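Local atomic coordinates of probable zinc protease PqqL (Escherichia coli, PDB entry 6OFS), a protein that is a periplasmic M16-family protease that binds a zinc ion and probably cleaves peptide bonds as a metalloendopeptidase. Residues T751-D756 against Q873-M878; K739-R744 against Q889-P894; K823-Q828 against N882-V887. All blocks are in the same frame, centred on the assembly; numbering follows the deposited sequence.

Contact 1 of 3, residues T751-D756 against Q873-M878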
loop_
_atom_site.group_PDB
_atom_site.type_symbol
_atom_site.label_atom_id
_atom_site.label_comp_id
_atom_site.label_asym_id
_atom_site.label_seq_id
_atom_site.Cartn_x
_atom_site.Cartn_y
_atom_site.Cartn_z
ATOM N N THR A 751 -18.541 -45.563 -10.479
ATOM C CA THR A 751 -19.507 -45.477 -9.384
ATOM C C THR A 751 -20.162 -44.113 -9.299
ATOM O O THR A 751 -21.350 -44.050 -9.028
ATOM C CB THR A 751 -18.925 -45.904 -8.047
ATOM O OG1 THR A 751 -18.026 -46.996 -8.222
ATOM C CG2 THR A 751 -20.003 -46.300 -7.063
ATOM N N ARG A 752 -19.420 -43.026 -9.553
ATOM C CA ARG A 752 -20.016 -41.692 -9.517
ATOM C C ARG A 752 -21.045 -41.539 -10.641
ATOM O O ARG A 752 -22.055 -40.869 -10.446
ATOM C CB ARG A 752 -18.940 -40.583 -9.552
ATOM C CG ARG A 752 -19.471 -39.155 -9.325
ATOM C CD ARG A 752 -19.980 -38.944 -7.908
ATOM N NE ARG A 752 -20.539 -37.610 -7.688
ATOM C CZ ARG A 752 -21.820 -37.301 -7.863
ATOM N NH1 ARG A 752 -22.683 -38.222 -8.281
ATOM N NH2 ARG A 752 -22.249 -36.066 -7.632
ATOM N N MET A 753 -20.807 -42.199 -11.789
ATOM C CA MET A 753 -21.717 -42.191 -12.941
ATOM C C MET A 753 -23.002 -42.964 -12.626
ATOM O O MET A 753 -24.094 -42.490 -12.950
ATOM C CB MET A 753 -21.025 -42.722 -14.204
ATOM C CG MET A 753 -20.156 -41.672 -14.882
ATOM S SD MET A 753 -19.353 -42.205 -16.424
ATOM C CE MET A 753 -18.118 -43.319 -15.793
ATOM N N ALA A 754 -22.867 -44.118 -11.948
ATOM C CA ALA A 754 -23.974 -44.959 -11.508
ATOM C C ALA A 754 -24.850 -44.174 -10.506
ATOM O O ALA A 754 -26.039 -43.978 -10.766
ATOM C CB ALA A 754 -23.430 -46.229 -10.864
ATOM N N LEU A 755 -24.231 -43.650 -9.407
ATOM C CA LEU A 755 -24.888 -42.848 -8.370
ATOM C C LEU A 755 -25.563 -41.600 -8.951
ATOM O O LEU A 755 -26.679 -41.265 -8.535
ATOM C CB LEU A 755 -23.912 -42.454 -7.253
ATOM C CG LEU A 755 -23.214 -43.575 -6.469
ATOM C CD1 LEU A 755 -22.124 -43.016 -5.610
ATOM C CD2 LEU A 755 -24.187 -44.389 -5.630
ATOM N N ASP A 756 -24.910 -40.931 -9.926
ATOM C CA ASP A 756 -25.493 -39.753 -10.573
ATOM C C ASP A 756 -26.689 -40.155 -11.459
ATOM O O ASP A 756 -27.688 -39.436 -11.474
ATOM C CB ASP A 756 -24.432 -38.931 -11.352
ATOM C CG ASP A 756 -24.944 -37.679 -12.083
ATOM O OD1 ASP A 756 -25.834 -36.970 -11.526
ATOM O OD2 ASP A 756 -24.448 -37.400 -13.204
ATOM N N GLN A 873 -16.021 -44.848 -22.879
ATOM C CA GLN A 873 -15.877 -46.304 -22.846
ATOM C C GLN A 873 -16.641 -46.881 -21.635
ATOM O O GLN A 873 -17.318 -47.904 -21.756
ATOM C CB GLN A 873 -14.384 -46.696 -22.794
ATOM C CG GLN A 873 -13.556 -46.288 -24.031
ATOM C CD GLN A 873 -12.998 -44.866 -24.032
ATOM O OE1 GLN A 873 -13.151 -44.081 -23.084
ATOM N NE2 GLN A 873 -12.329 -44.501 -25.121
ATOM N N LEU A 874 -16.541 -46.198 -20.478
ATOM C CA LEU A 874 -17.209 -46.566 -19.225
ATOM C C LEU A 874 -18.698 -46.266 -19.298
ATOM O O LEU A 874 -19.485 -46.896 -18.591
ATOM C CB LEU A 874 -16.595 -45.804 -18.035
ATOM C CG LEU A 874 -15.288 -46.332 -17.446
ATOM C CD1 LEU A 874 -14.707 -45.339 -16.458
ATOM C CD2 LEU A 874 -15.476 -47.689 -16.773
ATOM N N LEU A 875 -19.073 -45.282 -20.129
ATOM C CA LEU A 875 -20.451 -44.860 -20.327
ATOM C C LEU A 875 -21.222 -45.913 -21.101
ATOM O O LEU A 875 -22.377 -46.167 -20.770
ATOM C CB LEU A 875 -20.491 -43.511 -21.046
ATOM C CG LEU A 875 -21.727 -42.663 -20.814
ATOM C CD1 LEU A 875 -21.820 -42.195 -19.369
ATOM C CD2 LEU A 875 -21.735 -41.478 -21.752
ATOM N N LYS A 876 -20.566 -46.554 -22.099
ATOM C CA LYS A 876 -21.139 -47.630 -22.918
ATOM C C LYS A 876 -20.924 -49.018 -22.268
ATOM O O LYS A 876 -21.161 -50.055 -22.900
ATOM C CB LYS A 876 -20.622 -47.570 -24.382
ATOM C CG LYS A 876 -19.139 -47.929 -24.584
ATOM C CD LYS A 876 -18.670 -47.732 -26.022
ATOM C CE LYS A 876 -18.018 -46.388 -26.238
ATOM N NZ LYS A 876 -17.686 -46.164 -27.668
ATOM N N GLN A 877 -20.481 -49.020 -21.003
ATOM C CA GLN A 877 -20.225 -50.222 -20.216
ATOM C C GLN A 877 -21.200 -50.285 -19.021
ATOM O O GLN A 877 -21.281 -51.311 -18.334
ATOM C CB GLN A 877 -18.767 -50.224 -19.745
ATOM C CG GLN A 877 -18.140 -51.603 -19.651
ATOM C CD GLN A 877 -16.834 -51.544 -18.896
ATOM O OE1 GLN A 877 -15.834 -50.988 -19.370
ATOM N NE2 GLN A 877 -16.816 -52.111 -17.698
ATOM N N MET A 878 -21.954 -49.186 -18.803
ATOM C CA MET A 878 -22.950 -49.060 -17.737
ATOM C C MET A 878 -24.179 -49.916 -18.047
ATOM O O MET A 878 -24.745 -49.816 -19.139
ATOM C CB MET A 878 -23.403 -47.605 -17.594
ATOM C CG MET A 878 -22.417 -46.701 -16.900
ATOM S SD MET A 878 -23.271 -45.366 -16.013
ATOM C CE MET A 878 -24.170 -44.618 -17.331
#

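Contact 2 of 3, residues K739-R744 against Q889-P894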
loop_
_atom_site.group_PDB
_atom_site.type_symbol
_atom_site.label_atom_id
_atom_site.label_comp_id
_atom_site.label_asym_id
_atom_site.label_seq_id
_atom_site.Cartn_x
_atom_site.Cartn_y
_atom_site.Cartn_z
ATOM N N LYS A 739 -28.621 -37.211 4.520
ATOM C CA LYS A 739 -28.359 -38.609 4.802
ATOM C C LYS A 739 -26.896 -38.791 4.458
ATOM O O LYS A 739 -26.467 -38.352 3.390
ATOM C CB LYS A 739 -29.279 -39.507 3.967
ATOM C CG LYS A 739 -30.623 -39.710 4.635
ATOM C CD LYS A 739 -31.566 -40.594 3.820
ATOM C CE LYS A 739 -32.934 -40.760 4.453
ATOM N NZ LYS A 739 -32.888 -41.499 5.748
ATOM N N ARG A 740 -26.112 -39.321 5.408
ATOM C CA ARG A 740 -24.673 -39.537 5.253
ATOM C C ARG A 740 -24.375 -41.014 5.167
ATOM O O ARG A 740 -24.883 -41.805 5.965
ATOM C CB ARG A 740 -23.884 -38.882 6.387
ATOM C CG ARG A 740 -22.755 -37.999 5.881
ATOM C CD ARG A 740 -21.831 -37.588 6.995
ATOM N NE ARG A 740 -20.930 -38.684 7.354
ATOM C CZ ARG A 740 -20.909 -39.287 8.538
ATOM N NH1 ARG A 740 -21.719 -38.886 9.512
ATOM N NH2 ARG A 740 -20.062 -40.280 8.764
ATOM N N TYR A 741 -23.575 -41.381 4.170
ATOM C CA TYR A 741 -23.212 -42.759 3.868
ATOM C C TYR A 741 -21.691 -42.889 3.863
ATOM O O TYR A 741 -21.027 -42.056 3.256
ATOM C CB TYR A 741 -23.777 -43.136 2.480
ATOM C CG TYR A 741 -25.280 -42.975 2.348
ATOM C CD1 TYR A 741 -25.838 -41.784 1.874
ATOM C CD2 TYR A 741 -26.145 -44.016 2.674
ATOM C CE1 TYR A 741 -27.223 -41.634 1.747
ATOM C CE2 TYR A 741 -27.527 -43.875 2.557
ATOM C CZ TYR A 741 -28.063 -42.681 2.100
ATOM O OH TYR A 741 -29.425 -42.566 1.968
ATOM N N ASP A 742 -21.130 -43.903 4.546
ATOM C CA ASP A 742 -19.679 -44.119 4.527
ATOM C C ASP A 742 -19.311 -44.912 3.275
ATOM O O ASP A 742 -20.097 -45.753 2.833
ATOM C CB ASP A 742 -19.173 -44.837 5.796
ATOM C CG ASP A 742 -18.812 -43.937 6.981
ATOM O OD1 ASP A 742 -18.585 -42.720 6.765
ATOM O OD2 ASP A 742 -18.728 -44.458 8.123
ATOM N N SER A 743 -18.153 -44.608 2.676
ATOM C CA SER A 743 -17.671 -45.311 1.487
ATOM C C SER A 743 -16.593 -46.268 1.956
ATOM O O SER A 743 -15.530 -45.829 2.416
ATOM C CB SER A 743 -17.105 -44.336 0.456
ATOM O OG SER A 743 -17.947 -43.215 0.246
ATOM N N ARG A 744 -16.885 -47.571 1.915
ATOM C CA ARG A 744 -15.906 -48.580 2.334
ATOM C C ARG A 744 -14.661 -48.452 1.441
ATOM O O ARG A 744 -13.559 -48.239 1.952
ATOM C CB ARG A 744 -16.512 -49.986 2.296
ATOM C CG ARG A 744 -17.520 -50.224 3.414
ATOM C CD ARG A 744 -17.522 -51.672 3.850
ATOM N NE ARG A 744 -18.593 -51.954 4.805
ATOM C CZ ARG A 744 -18.404 -52.229 6.091
ATOM N NH1 ARG A 744 -17.176 -52.265 6.597
ATOM N NH2 ARG A 744 -19.440 -52.480 6.882
ATOM N N GLN A 889 -24.880 -50.923 -2.739
ATOM C CA GLN A 889 -23.602 -50.927 -2.030
ATOM C C GLN A 889 -23.224 -49.590 -1.393
ATOM O O GLN A 889 -22.580 -49.597 -0.346
ATOM C CB GLN A 889 -22.480 -51.384 -2.972
ATOM C CG GLN A 889 -21.338 -52.122 -2.284
ATOM C CD GLN A 889 -20.243 -52.451 -3.264
ATOM O OE1 GLN A 889 -19.248 -51.724 -3.384
ATOM N NE2 GLN A 889 -20.408 -53.549 -3.996
ATOM N N TYR A 890 -23.585 -48.453 -2.021
ATOM C CA TYR A 890 -23.207 -47.125 -1.530
ATOM C C TYR A 890 -24.365 -46.237 -1.008
ATOM O O TYR A 890 -24.092 -45.133 -0.518
ATOM C CB TYR A 890 -22.430 -46.365 -2.621
ATOM C CG TYR A 890 -21.045 -46.893 -2.930
ATOM C CD1 TYR A 890 -19.910 -46.261 -2.428
ATOM C CD2 TYR A 890 -20.864 -47.954 -3.813
ATOM C CE1 TYR A 890 -18.628 -46.703 -2.757
ATOM C CE2 TYR A 890 -19.588 -48.418 -4.137
ATOM C CZ TYR A 890 -18.472 -47.783 -3.615
ATOM O OH TYR A 890 -17.217 -48.240 -3.940
ATOM N N LEU A 891 -25.642 -46.675 -1.126
ATOM C CA LEU A 891 -26.783 -45.845 -0.692
ATOM C C LEU A 891 -27.854 -46.596 0.107
ATOM O O LEU A 891 -28.931 -46.037 0.359
ATOM C CB LEU A 891 -27.433 -45.118 -1.899
ATOM C CG LEU A 891 -26.608 -44.044 -2.639
ATOM C CD1 LEU A 891 -27.361 -43.531 -3.835
ATOM C CD2 LEU A 891 -26.245 -42.863 -1.729
ATOM N N SER A 892 -27.556 -47.841 0.529
ATOM C CA SER A 892 -28.519 -48.663 1.260
ATOM C C SER A 892 -28.820 -48.181 2.700
ATOM O O SER A 892 -30.001 -47.996 3.036
ATOM C CB SER A 892 -28.109 -50.134 1.256
ATOM O OG SER A 892 -29.062 -50.945 0.590
ATOM N N HIS A 893 -27.788 -47.999 3.546
ATOM C CA HIS A 893 -28.025 -47.618 4.943
ATOM C C HIS A 893 -27.155 -46.471 5.441
ATOM O O HIS A 893 -25.928 -46.630 5.540
ATOM C CB HIS A 893 -27.897 -48.829 5.899
ATOM C CG HIS A 893 -28.779 -49.987 5.558
ATOM N ND1 HIS A 893 -28.250 -51.174 5.088
ATOM C CD2 HIS A 893 -30.129 -50.097 5.608
ATOM C CE1 HIS A 893 -29.287 -51.971 4.872
ATOM N NE2 HIS A 893 -30.437 -51.375 5.192
ATOM N N PRO A 894 -27.786 -45.336 5.825
ATOM C CA PRO A 894 -27.010 -44.201 6.352
ATOM C C PRO A 894 -26.419 -44.417 7.733
ATOM O O PRO A 894 -27.043 -45.021 8.604
ATOM C CB PRO A 894 -28.026 -43.047 6.407
ATOM C CG PRO A 894 -29.250 -43.535 5.714
ATOM C CD PRO A 894 -29.226 -45.024 5.779
#

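Contact 3 of 3, residues K823-Q828 against N882-V887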
loop_
_atom_site.group_PDB
_atom_site.type_symbol
_atom_site.label_atom_id
_atom_site.label_comp_id
_atom_site.label_asym_id
_atom_site.label_seq_id
_atom_site.Cartn_x
_atom_site.Cartn_y
_atom_site.Cartn_z
ATOM N N LYS A 823 -36.611 -50.469 -6.494
ATOM C CA LYS A 823 -36.883 -50.579 -7.932
ATOM C C LYS A 823 -35.609 -50.486 -8.783
ATOM O O LYS A 823 -35.436 -51.259 -9.732
ATOM C CB LYS A 823 -37.892 -49.483 -8.365
ATOM C CG LYS A 823 -38.359 -49.581 -9.811
ATOM C CD LYS A 823 -39.093 -48.340 -10.262
ATOM C CE LYS A 823 -39.539 -48.482 -11.700
ATOM N NZ LYS A 823 -40.061 -47.206 -12.257
ATOM N N GLY A 824 -34.768 -49.513 -8.457
ATOM C CA GLY A 824 -33.530 -49.238 -9.169
ATOM C C GLY A 824 -33.772 -48.428 -10.428
ATOM O O GLY A 824 -34.786 -47.726 -10.545
ATOM N N ILE A 825 -32.843 -48.538 -11.393
ATOM C CA ILE A 825 -32.949 -47.818 -12.657
ATOM C C ILE A 825 -33.540 -48.704 -13.752
ATOM O O ILE A 825 -33.351 -49.927 -13.742
ATOM C CB ILE A 825 -31.595 -47.159 -13.055
ATOM C CG1 ILE A 825 -31.827 -45.734 -13.586
ATOM C CG2 ILE A 825 -30.778 -48.028 -14.031
ATOM C CD1 ILE A 825 -30.591 -44.903 -13.888
ATOM N N SER A 826 -34.274 -48.074 -14.681
ATOM C CA SER A 826 -34.886 -48.732 -15.833
ATOM C C SER A 826 -33.931 -48.582 -17.023
ATOM O O SER A 826 -33.039 -47.715 -16.990
ATOM C CB SER A 826 -36.251 -48.115 -16.143
ATOM O OG SER A 826 -36.188 -46.865 -16.816
ATOM N N GLU A 827 -34.113 -49.422 -18.066
ATOM C CA GLU A 827 -33.319 -49.412 -19.309
ATOM C C GLU A 827 -33.441 -48.053 -20.015
ATOM O O GLU A 827 -32.448 -47.512 -20.509
ATOM C CB GLU A 827 -33.790 -50.528 -20.256
ATOM C CG GLU A 827 -33.623 -51.935 -19.702
ATOM C CD GLU A 827 -32.222 -52.516 -19.722
ATOM O OE1 GLU A 827 -31.981 -53.468 -18.945
ATOM O OE2 GLU A 827 -31.367 -52.028 -20.500
ATOM N N GLN A 828 -34.671 -47.506 -20.027
ATOM C CA GLN A 828 -35.046 -46.226 -20.613
ATOM C C GLN A 828 -34.344 -45.047 -19.886
ATOM O O GLN A 828 -33.861 -44.127 -20.548
ATOM C CB GLN A 828 -36.579 -46.097 -20.575
ATOM C CG GLN A 828 -37.146 -44.894 -21.317
ATOM C CD GLN A 828 -38.410 -44.397 -20.660
ATOM O OE1 GLN A 828 -39.529 -44.679 -21.119
ATOM N NE2 GLN A 828 -38.262 -43.652 -19.562
ATOM N N ASN A 882 -25.489 -53.182 -13.044
ATOM C CA ASN A 882 -24.255 -52.501 -12.605
ATOM C C ASN A 882 -24.602 -51.324 -11.718
ATOM O O ASN A 882 -24.033 -51.205 -10.637
ATOM C CB ASN A 882 -23.440 -51.967 -13.798
ATOM C CG ASN A 882 -22.435 -52.919 -14.386
ATOM O OD1 ASN A 882 -22.234 -54.038 -13.907
ATOM N ND2 ASN A 882 -21.781 -52.484 -15.452
ATOM N N VAL A 883 -25.524 -50.443 -12.170
ATOM C CA VAL A 883 -25.898 -49.281 -11.371
ATOM C C VAL A 883 -26.695 -49.726 -10.133
ATOM O O VAL A 883 -26.459 -49.181 -9.060
ATOM C CB VAL A 883 -26.564 -48.089 -12.134
ATOM C CG1 VAL A 883 -25.977 -47.871 -13.530
ATOM C CG2 VAL A 883 -28.074 -48.202 -12.182
ATOM N N ASN A 884 -27.586 -50.735 -10.264
ATOM C CA ASN A 884 -28.399 -51.232 -9.153
ATOM C C ASN A 884 -27.553 -51.848 -8.040
ATOM O O ASN A 884 -27.893 -51.696 -6.869
ATOM C CB ASN A 884 -29.496 -52.193 -9.638
ATOM C CG ASN A 884 -30.626 -51.552 -10.448
ATOM O OD1 ASN A 884 -30.717 -50.319 -10.629
ATOM N ND2 ASN A 884 -31.533 -52.390 -10.952
ATOM N N THR A 885 -26.427 -52.490 -8.399
ATOM C CA THR A 885 -25.521 -53.107 -7.422
ATOM C C THR A 885 -24.580 -52.054 -6.780
ATOM O O THR A 885 -24.013 -52.309 -5.717
ATOM C CB THR A 885 -24.798 -54.330 -8.029
ATOM O OG1 THR A 885 -24.414 -55.204 -6.974
ATOM C CG2 THR A 885 -23.587 -53.964 -8.884
ATOM N N ALA A 886 -24.431 -50.881 -7.424
ATOM C CA ALA A 886 -23.613 -49.761 -6.948
ATOM C C ALA A 886 -24.415 -48.924 -5.966
ATOM O O ALA A 886 -23.853 -48.354 -5.035
ATOM C CB ALA A 886 -23.180 -48.898 -8.124
ATOM N N VAL A 887 -25.733 -48.841 -6.195
ATOM C CA VAL A 887 -26.709 -48.119 -5.383
ATOM C C VAL A 887 -26.969 -48.909 -4.089
ATOM O O VAL A 887 -26.952 -48.328 -3.006
ATOM C CB VAL A 887 -27.980 -47.828 -6.225
ATOM C CG1 VAL A 887 -29.156 -47.391 -5.367
ATOM C CG2 VAL A 887 -27.689 -46.779 -7.291
#

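Contact 1 of 3, residues T751-D756 against Q873-M878
M753 reaches out from helix 749-771 and meets three residues of 873-878, at a different point of its chain for each. Its methyl CE lies nearest to L874, 3.7 Å from L874 CB and 4.0 Å from L874 CD1. One atom back, M753 SD sits 3.8 Å from L875 CD1. At the root of the chain, M753 CB is 3.9 Å from the sulfur SD of M878. The long thioether crosses both leucines at about a right angle, with L874 near its end and L875 near its middle. The bend comes late: the chain runs out extended past CG, and the last torsion (chi3 -72°) turns CE off that line and onto L874.

M878 points its CB toward 751-756 from beyond the end of the short helix 871-875, where K876 is the first residue to leave helical geometry. Its SD lies against the root of M753, at CB, and the backbone next to it. That sulfur is 4.3 Å from the backbone N of A754, a plain van der Waals approach.

In the last α/β domain of the M16 architecture, the long helix 749-771 packs here on a one-turn helix some 117 residues further on and on the loop that follows it. L875 points its CB past the opposing helix, but its CG is anti to the backbone N (chi1 -155°), and that swings CD1 back toward the M753 sulfur. Helix 827-842 also packs here: L875 rests on V837 and Q838, M878 on Y833 and Q834, and Q834 NE2 hydrogen-bonds L875 O. The same helix reaches 749-771 through Y833 OH, hydrogen-bonded to D756 OD2, while A754 packs on V883 and A886 of helix 880-890.

Contact 2 of 3, residues K739-R744 against Q889-P894
R740, whose backbone O rests on P894, has its NH1 held by N896 OD1 and, weakly, by Y898 OH. Its NH2 makes a weak salt bridge to D742 OD1 at 3.5 Å. R740 and D742 both start out away from 889-894; the guanidinium of R740 finds its partners in the chain just past that segment and in D742.

Y741, the residue between them, carries the contact: its CB leaves to one side, but its ring comes in against 889-894. Its CG is anti to the carbonyl carbon (chi1 -57°), which lays the ring along the turn that follows helix 880-890. L891 CD2 covers one face as a CH-pi contact, 4.0 Å from the ring centroid and 20° off the normal, displaced toward the rim over CD1 and CE1. The two side chains cross at roughly a right angle. P894 instead lies alongside the tyrosine and points the same way, with its CG 3.6 Å from Y741 CE2. Y890 O, H893 C and P894 N come in obliquely to the ring, and L891 O is 3.4 Å from Y741 CE2. Y890 O also touches Y741 CB, at 3.6 Å.

Here the C-terminal strand enters the sheet of the last domain. Strand 733-742 runs between 896-904 and 792-801, antiparallel to both, and R740 already shares backbone hydrogen bonds with V895 and N896, just past the turn, while Y741 bonds to I793 on the opposite flank. The aliphatic chain of K739 runs beside P894 in the same direction, its CD 4.2 Å from P894 CG. At the far end of the segments S743 CB meets the edge of the Y890 ring, 4.3 Å from CE1, and the hydroxyl of that tyrosine is hydrogen-bonded to T745 OG1.

Contact 3 of 3, residues K823-Q828 against N882-V887
One hydrogen bond joins the two segments: I825 N donates to the side-chain oxygen OD1 of N884 over 2.9 Å. It is nearly straight, with an N-H...O angle of 169°. The donor lies in the plane of the amide carbonyl, at a C=O...N angle of 135°, so it uses a lone pair of OD1. N884 has its CG anti to the carbonyl carbon (chi1 -70°), which carries the amide off helix 880-890 and across to the chain where helix 806-823 has just ended.

Close van der Waals approach accompanies the bond. The same OD1 lies 3.3 Å from G824 CA, so the asparagine oxygen rests against the glycine as well as on the amide that follows it. G824 is the first residue beyond helix 806-823 and has a positive phi. The backbones come nearest here too, with G824 CA and N884 CA 5.5 Å apart.

The apolar part lies beside the amide. I825 and V883 both turn their CB toward the opposite segment and cross at about a right angle, branch methyl to branch methyl, with I825 CG2 modelled 3.3 Å from V883 CG2. I825 CB is 3.8 Å from that same valine methyl. I825 thus takes part twice, through its backbone N and through its branched side chain.

S826 then starts helix 827-842 as its N-cap: its OG caps a backbone N of the first turn, and its own N is hydrogen-bonded to E829 OE1, which makes a capping box. The junction between helices 806-823 and 827-842 is in this way pinned to helix 880-890, and helix 749-771 packs against both segments, where A757 touches I825 and F758 touches V887.

In the fold
All three contacts lie in the last α/β domain, more than 50 Å from the centre of the chain and away from the zinc site. Helix 880-890 serves contacts 2 and 3, whose centres are 16 Å apart; contact 1 uses the short helix just before it and lies 11 Å from contact 3 and 18 Å from contact 2. Along the chain, contacts 1 and 3 are both nested inside the loop closed by contact 2, and their own segments alternate. Helix 749-771, of contact 1, packs on helix 880-890, with L755 on Y890 and L891. Contact 2 alone involves a strand of the five-stranded sheet; contacts 1 and 3 join helices.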